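Local coordinates for ABC-type transport auxiliary lipoprotein component domain-containing protein (Xanthomonas campestris pv. campestris, PDB 2IQI), which is of unknown function but probably serves as the auxiliary lipoprotein component of an ABC-type transport system, at residues F110-I124 against V158-T170. Residues are numbered along the deposited sequence; the frame is centred on the assembly and turned at random.
Sequences FESDYAGQSLPAATI and VAAAFEQALTQVT
Ala122 and Phe162 make the central fit of this strand-to-helix contact, an example of a strand methyl seated on the face of a helix-borne ring. The methyl CB of Ala122 stands over the middle of the Phe162 ring, 3.7 Å from its centroid, a CH-pi contact. The same methyl meets CB of Ala161 at 3.7 Å, so it fills the angle between ring and helix backbone.

Phe162 leaves the helix with chi1 near -97°, which carries its ring across the strand towards the chain corner at Glu111. There its CZ rests against the backbone, 3.4 Å from C of Glu111. On the CE1 side it meets Phe110, whose ring lies almost parallel, planes at 8°, but slid so far that the two scarcely overlap; the centroids are 5.1 Å apart. Phe110 also brings the edge of its ring towards CD1 of Leu166.

Two residues along the strand, Ile124 reaches the helix by the end of its extended chain. Its CD1 sits 4.0 Å from CB of Ala165 and 4.1 Å from CG of Leu166, with CG1 of Val169 slightly farther off. At the other end, Val158 places CG1 beside OG of Ser112, a hydroxyl hydrogen-bonded to the hydroxyl of Tyr60, while its CG2 approaches CG of Pro120. No hydrogen bond joins the segments.

Strand 121-124 and the helix run in broadly the same direction, at 36°, with axes 7.5 Å apart at closest. Helix 155-185 packs on the mixed sheet where strand 121-132 lies between residues 111-113 and strand 137-149; Trp65 meets Phe162 edge-to-face, and helix 69-82 adjoins Phe110 through Ala69 and Leu166 through Met72 and Ser76.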
ATOM      1  N   PHE A 110      -6.228  -3.151   6.728  1.00 38.42           N
ATOM      2  CA  PHE A 110      -5.250  -4.144   6.280  1.00 38.49           C
ATOM      3  C   PHE A 110      -5.673  -5.509   6.888  1.00 39.53           C
ATOM      4  O   PHE A 110      -5.251  -5.896   8.002  1.00 39.67           O
ATOM      5  CB  PHE A 110      -3.852  -3.745   6.728  1.00 37.60           C
ATOM      6  CG  PHE A 110      -2.767  -4.303   5.868  1.00 36.56           C
ATOM      7  CD1 PHE A 110      -2.331  -5.606   6.037  1.00 35.44           C
ATOM      8  CD2 PHE A 110      -2.182  -3.524   4.877  1.00 35.79           C
ATOM      9  CE1 PHE A 110      -1.343  -6.118   5.225  1.00 33.16           C
ATOM     10  CE2 PHE A 110      -1.189  -4.020   4.080  1.00 34.19           C
ATOM     11  CZ  PHE A 110      -0.779  -5.323   4.243  1.00 35.54           C
ATOM     12  N   GLU A 111      -6.542  -6.228   6.186  1.00 39.54           N
ATOM     13  CA  GLU A 111      -7.229  -7.328   6.841  1.00 40.48           C
ATOM     14  C   GLU A 111      -7.696  -8.417   5.894  1.00 39.93           C
ATOM     15  O   GLU A 111      -7.977  -8.171   4.725  1.00 39.87           O
ATOM     16  CB  GLU A 111      -8.409  -6.794   7.650  1.00 39.35           C
ATOM     17  CG  GLU A 111      -9.480  -6.126   6.773  1.00 42.27           C
ATOM     18  CD  GLU A 111     -10.542  -5.378   7.576  1.00 43.45           C
ATOM     19  OE1 GLU A 111     -11.709  -5.821   7.565  1.00 47.71           O
ATOM     20  OE2 GLU A 111     -10.216  -4.357   8.231  1.00 48.12           O
ATOM     21  N   SER A 112      -7.764  -9.631   6.420  1.00 40.05           N
ATOM     22  CA  SER A 112      -8.468 -10.711   5.754  1.00 40.45           C
ATOM     23  C   SER A 112      -9.953 -10.576   6.044  1.00 40.72           C
ATOM     24  O   SER A 112     -10.372 -10.705   7.177  1.00 40.85           O
ATOM     25  CB  SER A 112      -7.961 -12.027   6.273  1.00 39.83           C
ATOM     26  OG  SER A 112      -8.502 -13.054   5.516  1.00 41.23           O
ATOM     27  N   ASP A 113     -10.744 -10.267   5.024  1.00 41.90           N
ATOM     28  CA  ASP A 113     -12.155  -9.893   5.219  1.00 42.79           C
ATOM     29  C   ASP A 113     -13.075 -10.947   4.645  1.00 42.82           C
ATOM     30  O   ASP A 113     -13.049 -11.219   3.437  1.00 42.57           O
ATOM     31  CB  ASP A 113     -12.421  -8.531   4.585  1.00 42.91           C
ATOM     32  CG  ASP A 113     -13.867  -8.022   4.782  1.00 44.62           C
ATOM     33  OD1 ASP A 113     -14.605  -8.477   5.697  1.00 43.63           O
ATOM     34  OD2 ASP A 113     -14.250  -7.108   3.994  1.00 45.76           O
ATOM     35  N   TYR A 114     -13.870 -11.558   5.522  1.00 43.08           N
ATOM     36  CA  TYR A 114     -14.757 -12.646   5.093  1.00 43.67           C
ATOM     37  C   TYR A 114     -15.947 -12.109   4.336  1.00 43.90           C
ATOM     38  O   TYR A 114     -16.468 -12.780   3.459  1.00 43.15           O
ATOM     39  CB  TYR A 114     -15.208 -13.536   6.257  1.00 43.12           C
ATOM     40  CG  TYR A 114     -14.279 -14.680   6.548  1.00 42.35           C
ATOM     41  CD1 TYR A 114     -14.530 -15.965   6.029  1.00 42.76           C
ATOM     42  CD2 TYR A 114     -13.148 -14.488   7.345  1.00 39.26           C
ATOM     43  CE1 TYR A 114     -13.662 -17.031   6.313  1.00 42.95           C
ATOM     44  CE2 TYR A 114     -12.288 -15.518   7.634  1.00 40.77           C
ATOM     45  CZ  TYR A 114     -12.531 -16.785   7.119  1.00 43.51           C
ATOM     46  OH  TYR A 114     -11.644 -17.790   7.429  1.00 44.55           O
ATOM     47  N   ALA A 115     -16.342 -10.885   4.687  1.00 45.40           N
ATOM     48  CA  ALA A 115     -17.467 -10.159   4.064  1.00 47.13           C
ATOM     49  C   ALA A 115     -18.743 -11.046   3.858  1.00 48.36           C
ATOM     50  O   ALA A 115     -19.290 -11.143   2.746  1.00 48.26           O
ATOM     51  CB  ALA A 115     -16.994  -9.466   2.748  1.00 45.63           C
ATOM     52  N   GLY A 116     -19.193 -11.706   4.931  1.00 49.77           N
ATOM     53  CA  GLY A 116     -20.236 -12.758   4.797  1.00 51.71           C
ATOM     54  C   GLY A 116     -20.095 -13.735   3.613  1.00 52.11           C
ATOM     55  O   GLY A 116     -21.060 -14.052   2.915  1.00 53.19           O
ATOM     56  N   GLN A 117     -18.882 -14.193   3.362  1.00 51.98           N
ATOM     57  CA  GLN A 117     -18.633 -15.149   2.308  1.00 51.29           C
ATOM     58  C   GLN A 117     -17.989 -16.317   2.980  1.00 50.41           C
ATOM     59  O   GLN A 117     -17.695 -16.289   4.162  1.00 49.68           O
ATOM     60  CB  GLN A 117     -17.689 -14.565   1.259  1.00 51.27           C
ATOM     61  CG  GLN A 117     -18.359 -13.624   0.281  1.00 54.56           C
ATOM     62  CD  GLN A 117     -19.124 -14.384  -0.776  1.00 59.15           C
ATOM     63  OE1 GLN A 117     -19.813 -15.369  -0.481  1.00 61.96           O
ATOM     64  NE2 GLN A 117     -18.970 -13.968  -2.022  1.00 59.81           N
ATOM     65  N   SER A 118     -17.755 -17.350   2.205  1.00 50.67           N
ATOM     66  CA  SER A 118     -17.218 -18.580   2.736  1.00 50.08           C
ATOM     67  C   SER A 118     -15.717 -18.452   2.822  1.00 48.87           C
ATOM     68  O   SER A 118     -15.132 -18.941   3.793  1.00 48.53           O
ATOM     69  CB  SER A 118     -17.577 -19.731   1.825  1.00 50.16           C
ATOM     70  OG  SER A 118     -18.101 -20.727   2.642  1.00 53.34           O
ATOM     71  N   LEU A 119     -15.123 -17.793   1.802  1.00 47.13           N
ATOM     72  CA  LEU A 119     -13.675 -17.477   1.751  1.00 45.19           C
ATOM     73  C   LEU A 119     -13.402 -15.956   1.799  1.00 44.02           C
ATOM     74  O   LEU A 119     -14.084 -15.173   1.113  1.00 44.16           O
ATOM     75  CB  LEU A 119     -13.030 -18.061   0.496  1.00 44.96           C
ATOM     76  CG  LEU A 119     -13.276 -19.516   0.130  1.00 43.98           C
ATOM     77  CD1 LEU A 119     -12.943 -19.716  -1.334  1.00 42.03           C
ATOM     78  CD2 LEU A 119     -12.481 -20.449   1.041  1.00 43.65           C
ATOM     79  N   PRO A 120     -12.368 -15.539   2.560  1.00 42.29           N
ATOM     80  CA  PRO A 120     -12.171 -14.131   2.820  1.00 41.08           C
ATOM     81  C   PRO A 120     -11.360 -13.460   1.706  1.00 40.23           C
ATOM     82  O   PRO A 120     -10.716 -14.146   0.882  1.00 39.35           O
ATOM     83  CB  PRO A 120     -11.345 -14.146   4.092  1.00 41.65           C
ATOM     84  CG  PRO A 120     -10.444 -15.340   3.917  1.00 41.60           C
ATOM     85  CD  PRO A 120     -11.285 -16.352   3.155  1.00 42.37           C
ATOM     86  N   ALA A 121     -11.402 -12.128   1.688  1.00 38.78           N
ATOM     87  CA  ALA A 121     -10.641 -11.339   0.719  1.00 37.58           C
ATOM     88  C   ALA A 121      -9.558 -10.544   1.456  1.00 36.60           C
ATOM     89  O   ALA A 121      -9.843  -9.876   2.452  1.00 35.52           O
ATOM     90  CB  ALA A 121     -11.559 -10.415  -0.054  1.00 36.26           C
ATOM     91  N   ALA A 122      -8.318 -10.633   0.972  1.00 36.00           N
ATOM     92  CA  ALA A 122      -7.258  -9.766   1.496  1.00 36.12           C
ATOM     93  C   ALA A 122      -7.557  -8.354   1.034  1.00 35.21           C
ATOM     94  O   ALA A 122      -7.662  -8.112  -0.150  1.00 35.55           O
ATOM     95  CB  ALA A 122      -5.913 -10.200   1.012  1.00 36.64           C
ATOM     96  N   THR A 123      -7.695  -7.449   1.989  1.00 34.11           N
ATOM     97  CA  THR A 123      -8.259  -6.162   1.774  1.00 33.47           C
ATOM     98  C   THR A 123      -7.345  -5.054   2.289  1.00 33.55           C
ATOM     99  O   THR A 123      -6.972  -5.025   3.475  1.00 34.17           O
ATOM    100  CB  THR A 123      -9.624  -6.088   2.482  1.00 33.65           C
ATOM    101  OG1 THR A 123     -10.497  -7.051   1.886  1.00 34.69           O
ATOM    102  CG2 THR A 123     -10.260  -4.691   2.375  1.00 32.52           C
ATOM    103  N   ILE A 124      -7.003  -4.128   1.399  1.00 32.49           N
ATOM    104  CA  ILE A 124      -6.249  -2.981   1.785  1.00 31.50           C
ATOM    105  C   ILE A 124      -7.061  -1.799   1.385  1.00 32.31           C
ATOM    106  O   ILE A 124      -7.475  -1.685   0.241  1.00 32.91           O
ATOM    107  CB  ILE A 124      -4.851  -2.962   1.130  1.00 31.23           C
ATOM    108  CG1 ILE A 124      -4.084  -4.242   1.466  1.00 29.30           C
ATOM    109  CG2 ILE A 124      -4.039  -1.871   1.705  1.00 31.27           C
ATOM    110  CD1 ILE A 124      -2.762  -4.337   0.841  1.00 28.34           C
ATOM    111  N   VAL A 158      -4.206 -16.876   2.360  1.00 37.00           N
ATOM    112  CA  VAL A 158      -4.511 -15.505   2.718  1.00 37.62           C
ATOM    113  C   VAL A 158      -3.324 -14.563   2.405  1.00 38.29           C
ATOM    114  O   VAL A 158      -3.505 -13.456   1.884  1.00 38.86           O
ATOM    115  CB  VAL A 158      -4.917 -15.409   4.211  1.00 37.37           C
ATOM    116  CG1 VAL A 158      -5.030 -13.966   4.643  1.00 37.02           C
ATOM    117  CG2 VAL A 158      -6.237 -16.121   4.427  1.00 35.73           C
ATOM    118  N   ALA A 159      -2.117 -15.030   2.715  1.00 37.78           N
ATOM    119  CA  ALA A 159      -0.920 -14.273   2.503  1.00 37.04           C
ATOM    120  C   ALA A 159      -0.669 -14.117   1.017  1.00 37.15           C
ATOM    121  O   ALA A 159      -0.205 -13.072   0.567  1.00 37.56           O
ATOM    122  CB  ALA A 159       0.224 -14.970   3.165  1.00 36.89           C
ATOM    123  N   ALA A 160      -0.963 -15.162   0.255  1.00 37.06           N
ATOM    124  CA  ALA A 160      -0.835 -15.117  -1.188  1.00 37.03           C
ATOM    125  C   ALA A 160      -1.773 -14.073  -1.764  1.00 37.28           C
ATOM    126  O   ALA A 160      -1.393 -13.326  -2.674  1.00 36.60           O
ATOM    127  CB  ALA A 160      -1.139 -16.437  -1.782  1.00 37.36           C
ATOM    128  N   ALA A 161      -2.988 -14.003  -1.217  1.00 37.03           N
ATOM    129  CA  ALA A 161      -3.923 -12.955  -1.654  1.00 37.09           C
ATOM    130  C   ALA A 161      -3.418 -11.533  -1.276  1.00 36.92           C
ATOM    131  O   ALA A 161      -3.632 -10.570  -1.994  1.00 36.47           O
ATOM    132  CB  ALA A 161      -5.337 -13.221  -1.103  1.00 36.26           C
ATOM    133  N   PHE A 162      -2.732 -11.429  -0.145  1.00 36.81           N
ATOM    134  CA  PHE A 162      -2.225 -10.165   0.309  1.00 36.74           C
ATOM    135  C   PHE A 162      -1.093  -9.682  -0.599  1.00 37.79           C
ATOM    136  O   PHE A 162      -0.946  -8.491  -0.829  1.00 38.82           O
ATOM    137  CB  PHE A 162      -1.753 -10.290   1.740  1.00 36.08           C
ATOM    138  CG  PHE A 162      -2.757  -9.851   2.775  1.00 35.01           C
ATOM    139  CD1 PHE A 162      -3.151  -8.501   2.866  1.00 33.90           C
ATOM    140  CD2 PHE A 162      -3.250 -10.761   3.707  1.00 32.95           C
ATOM    141  CE1 PHE A 162      -4.060  -8.070   3.847  1.00 34.30           C
ATOM    142  CE2 PHE A 162      -4.127 -10.343   4.720  1.00 33.61           C
ATOM    143  CZ  PHE A 162      -4.539  -8.989   4.792  1.00 35.41           C
ATOM    144  N   GLU A 163      -0.292 -10.598  -1.128  1.00 38.13           N
ATOM    145  CA  GLU A 163       0.701 -10.231  -2.113  1.00 38.34           C
ATOM    146  C   GLU A 163       0.012  -9.602  -3.353  1.00 38.53           C
ATOM    147  O   GLU A 163       0.442  -8.568  -3.892  1.00 38.72           O
ATOM    148  CB  GLU A 163       1.483 -11.478  -2.510  1.00 38.60           C
ATOM    149  CG  GLU A 163       2.905 -11.174  -2.897  1.00 41.43           C
ATOM    150  CD  GLU A 163       3.618 -12.360  -3.466  1.00 43.01           C
ATOM    151  OE1 GLU A 163       4.621 -12.797  -2.880  1.00 42.11           O
ATOM    152  OE2 GLU A 163       3.171 -12.862  -4.510  1.00 45.45           O
ATOM    153  N   GLN A 164      -1.074 -10.228  -3.799  1.00 38.36           N
ATOM    154  CA  GLN A 164      -1.823  -9.729  -4.919  1.00 38.04           C
ATOM    155  C   GLN A 164      -2.409  -8.317  -4.618  1.00 37.85           C
ATOM    156  O   GLN A 164      -2.304  -7.411  -5.481  1.00 38.06           O
ATOM    157  CB  GLN A 164      -2.917 -10.718  -5.286  1.00 38.48           C
ATOM    158  CG  GLN A 164      -2.496 -12.014  -5.996  1.00 38.41           C
ATOM    159  CD  GLN A 164      -3.543 -13.133  -5.794  1.00 39.37           C
ATOM    160  OE1 GLN A 164      -3.203 -14.267  -5.480  1.00 43.52           O
ATOM    161  NE2 GLN A 164      -4.814 -12.795  -5.932  1.00 41.70           N
ATOM    162  N   ALA A 165      -2.977  -8.116  -3.416  1.00 36.20           N
ATOM    163  CA  ALA A 165      -3.559  -6.824  -3.035  1.00 35.65           C
ATOM    164  C   ALA A 165      -2.483  -5.747  -2.873  1.00 36.30           C
ATOM    165  O   ALA A 165      -2.668  -4.576  -3.282  1.00 36.64           O
ATOM    166  CB  ALA A 165      -4.357  -6.940  -1.769  1.00 34.90           C
ATOM    167  N   LEU A 166      -1.362  -6.141  -2.276  1.00 35.71           N
ATOM    168  CA  LEU A 166      -0.252  -5.250  -2.124  1.00 35.63           C
ATOM    169  C   LEU A 166       0.224  -4.816  -3.459  1.00 35.33           C
ATOM    170  O   LEU A 166       0.470  -3.626  -3.639  1.00 36.15           O
ATOM    171  CB  LEU A 166       0.921  -5.923  -1.426  1.00 36.21           C
ATOM    172  CG  LEU A 166       1.048  -5.519   0.023  1.00 37.49           C
ATOM    173  CD1 LEU A 166       1.716  -6.643   0.825  1.00 37.46           C
ATOM    174  CD2 LEU A 166       1.779  -4.200   0.087  1.00 35.97           C
ATOM    175  N   THR A 167       0.389  -5.772  -4.382  1.00 34.46           N
ATOM    176  CA  THR A 167       0.968  -5.470  -5.685  1.00 33.38           C
ATOM    177  C   THR A 167       0.028  -4.517  -6.424  1.00 33.67           C
ATOM    178  O   THR A 167       0.470  -3.473  -6.927  1.00 33.91           O
ATOM    179  CB  THR A 167       1.266  -6.742  -6.492  1.00 33.13           C
ATOM    180  OG1 THR A 167       2.239  -7.516  -5.793  1.00 33.12           O
ATOM    181  CG2 THR A 167       1.806  -6.426  -7.901  1.00 31.63           C
ATOM    182  N   GLN A 168      -1.268  -4.837  -6.428  1.00 33.48           N
ATOM    183  CA  GLN A 168      -2.256  -3.987  -7.104  1.00 33.71           C
ATOM    184  C   GLN A 168      -2.392  -2.565  -6.514  1.00 34.01           C
ATOM    185  O   GLN A 168      -2.402  -1.613  -7.288  1.00 34.92           O
ATOM    186  CB  GLN A 168      -3.606  -4.686  -7.243  1.00 32.93           C
ATOM    187  CG  GLN A 168      -4.663  -3.827  -7.863  1.00 33.49           C
ATOM    188  CD  GLN A 168      -6.052  -4.480  -7.915  1.00 34.28           C
ATOM    189  OE1 GLN A 168      -6.187  -5.698  -7.893  1.00 35.47           O
ATOM    190  NE2 GLN A 168      -7.087  -3.651  -8.012  1.00 34.20           N
ATOM    191  N   VAL A 169      -2.462  -2.400  -5.183  1.00 33.77           N
ATOM    192  CA  VAL A 169      -2.600  -1.042  -4.610  1.00 33.24           C
ATOM    193  C   VAL A 169      -1.352  -0.209  -4.855  1.00 33.99           C
ATOM    194  O   VAL A 169      -1.475   0.972  -5.164  1.00 34.51           O
ATOM    195  CB  VAL A 169      -3.104  -0.986  -3.090  1.00 33.14           C
ATOM    196  CG1 VAL A 169      -2.003  -1.218  -2.069  1.00 31.92           C
ATOM    197  CG2 VAL A 169      -3.801   0.326  -2.796  1.00 32.26           C
ATOM    198  N   THR A 170      -0.166  -0.826  -4.736  1.00 34.01           N
ATOM    199  CA  THR A 170       1.104  -0.137  -4.941  1.00 33.84           C
ATOM    200  C   THR A 170       1.149   0.338  -6.396  1.00 34.76           C
ATOM    201  O   THR A 170       1.605   1.437  -6.671  1.00 34.84           O
ATOM    202  CB  THR A 170       2.320  -1.069  -4.658  1.00 33.61           C
ATOM    203  OG1 THR A 170       2.273  -1.531  -3.309  1.00 33.78           O
ATOM    204  CG2 THR A 170       3.645  -0.382  -4.883  1.00 32.13           C
TER